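Local coordinates for carboxysome shell vertex protein CcmL (PDB 4N8F) that probably forms the pentameric vertices of the shell of the carboxysome, the polyhedral inclusion in which RuBisCO is sequestered, at residues Glu16-Val22 against Asp71-Asp75. Sequence-based numbering, arbitrary orientation.
Sequences EDTLTGV and DKPID
Asp-71 meets Thr-18 through its backbone: the methyl CG2 of Thr-18 lies 3.8 Å from Asp-71 O, while the carboxylate leads away. The backbones come nearest, CA to CA, between Lys-72 and Thr-18, and the aliphatic stem of Lys-72 runs past the 3-10 turn of 17-19, with CG 3.5 Å from Thr-18 O. Further out, CE of Lys-72 lies 3.9 Å from Val-22 CG2, the lysine chain and the valine branch running alongside each other in opposite senses. As modelled, a nearly eclipsed and probably strained last torsion (chi4 -4°) turns NZ back toward CG. NZ gives its hydrogen bond to Asn-68 O, a carbonyl of its own loop. An alanine in place of Lys-72 would probably leave Asn-68 O without this donor and uncover Val-22 CG2 and the Thr-18 carbonyl. Pro-73, centre of an inverse gamma turn, presents CG and CD of its ring to residues 16-19. Its CD sits tightly, 3.1 Å from Thr-18 OG1, a hydroxyl turned to the ring by a chi1 of 49° that sets it between backbone N and carbonyl carbon. CG of the same ring meets the Glu-16 methylene CG at 4.1 Å. Leu-19 fills in beside it, its CD2 touching both Pro-73 CD (3.9 Å) and Ile-74 CG2 (3.8 Å). The contact is thus packing, of side chains on one another and on backbone carbonyls, between two loops, while the 16-22 loop braces itself: Thr-20 OG1 bonds to Asp-17 O, and a type II turn spans Leu-19 to Val-22. Both loops feed the beta barrel of this CcmL/EutN protein: residues 16-22 lead into strand 24-30, residues 71-75 into strand 76-81, and Val-22 and Ile-74 both rest on Ala-44 of strand 39-45. A second subunit of the pentamer packs against the same loops, where the Glu-16 carboxylate hydrogen-bonds to the Thr-46 hydroxyl and the Ile-67 backbone N of that subunit, and Pro-73 O to its Ser-58 hydroxyl.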
# COMPACT_ATOMS: atom_id res chain seq x y z
N GLU C 16 21.40 5.24 -4.46
CA GLU C 16 21.02 6.63 -4.57
C GLU C 16 21.80 7.42 -3.56
O GLU C 16 21.96 6.99 -2.39
CB GLU C 16 19.52 6.77 -4.28
CG GLU C 16 18.60 6.25 -5.39
CD GLU C 16 18.65 7.11 -6.64
OE1 GLU C 16 18.47 8.35 -6.55
OE2 GLU C 16 18.83 6.54 -7.74
N ASP C 17 22.36 8.53 -4.03
CA ASP C 17 23.13 9.49 -3.21
C ASP C 17 22.45 9.87 -1.92
O ASP C 17 23.10 10.18 -0.93
CB ASP C 17 23.27 10.80 -3.96
CG ASP C 17 24.34 10.79 -5.00
OD1 ASP C 17 25.02 9.78 -5.08
OD2 ASP C 17 24.49 11.80 -5.72
N THR C 18 21.13 9.95 -1.97
CA THR C 18 20.35 10.36 -0.81
C THR C 18 20.35 9.30 0.32
O THR C 18 19.91 9.55 1.41
CB THR C 18 18.90 10.61 -1.26
OG1 THR C 18 18.43 9.50 -2.05
CG2 THR C 18 18.85 11.85 -2.12
N LEU C 19 20.80 8.09 0.01
CA LEU C 19 20.94 7.03 0.99
C LEU C 19 22.32 6.87 1.61
O LEU C 19 22.50 5.94 2.37
CB LEU C 19 20.51 5.70 0.38
CG LEU C 19 19.13 5.73 -0.23
CD1 LEU C 19 18.81 4.36 -0.80
CD2 LEU C 19 18.15 6.16 0.85
N THR C 20 23.27 7.77 1.34
CA THR C 20 24.55 7.74 2.03
C THR C 20 24.44 7.74 3.56
O THR C 20 23.71 8.53 4.12
CB THR C 20 25.40 8.95 1.61
OG1 THR C 20 25.63 8.86 0.19
CG2 THR C 20 26.69 8.96 2.28
N GLY C 21 25.14 6.82 4.21
CA GLY C 21 25.07 6.63 5.68
C GLY C 21 23.78 6.03 6.22
O GLY C 21 23.58 6.00 7.39
N VAL C 22 22.87 5.58 5.38
CA VAL C 22 21.62 5.07 5.92
C VAL C 22 21.86 3.63 6.36
O VAL C 22 22.36 2.82 5.59
CB VAL C 22 20.49 5.11 4.89
CG1 VAL C 22 19.19 4.54 5.50
CG2 VAL C 22 20.25 6.54 4.43
N ASP C 71 14.21 13.63 1.70
CA ASP C 71 14.42 13.40 0.27
C ASP C 71 14.74 11.95 -0.06
O ASP C 71 15.17 11.65 -1.17
CB ASP C 71 15.53 14.34 -0.22
CG ASP C 71 15.05 15.80 -0.25
OD1 ASP C 71 13.83 16.05 -0.49
OD2 ASP C 71 15.93 16.69 -0.04
N LYS C 72 14.61 11.07 0.92
CA LYS C 72 15.12 9.73 0.75
C LYS C 72 14.06 8.83 0.13
O LYS C 72 12.91 8.85 0.55
CB LYS C 72 15.65 9.17 2.07
CG LYS C 72 16.74 10.00 2.75
CD LYS C 72 17.29 9.15 3.88
CE LYS C 72 18.31 9.85 4.80
NZ LYS C 72 18.71 11.22 4.43
N PRO C 73 14.43 8.05 -0.88
CA PRO C 73 13.51 7.11 -1.55
C PRO C 73 13.33 5.82 -0.78
O PRO C 73 13.65 4.74 -1.27
CB PRO C 73 14.21 6.82 -2.89
CG PRO C 73 15.66 7.10 -2.64
CD PRO C 73 15.75 8.11 -1.54
N ILE C 74 12.84 5.95 0.44
CA ILE C 74 12.62 4.81 1.35
C ILE C 74 11.15 4.69 1.65
O ILE C 74 10.44 5.73 1.76
CB ILE C 74 13.43 4.92 2.65
CG1 ILE C 74 13.23 6.30 3.29
CG2 ILE C 74 14.91 4.76 2.38
CD1 ILE C 74 13.67 6.31 4.74
N ASP C 75 10.71 3.44 1.79
CA ASP C 75 9.33 3.10 2.02
C ASP C 75 9.13 2.26 3.30
O ASP C 75 8.11 1.71 3.53
CB ASP C 75 8.78 2.40 0.79
CG ASP C 75 9.33 1.04 0.57
OD1 ASP C 75 10.31 0.63 1.25
OD2 ASP C 75 8.74 0.32 -0.31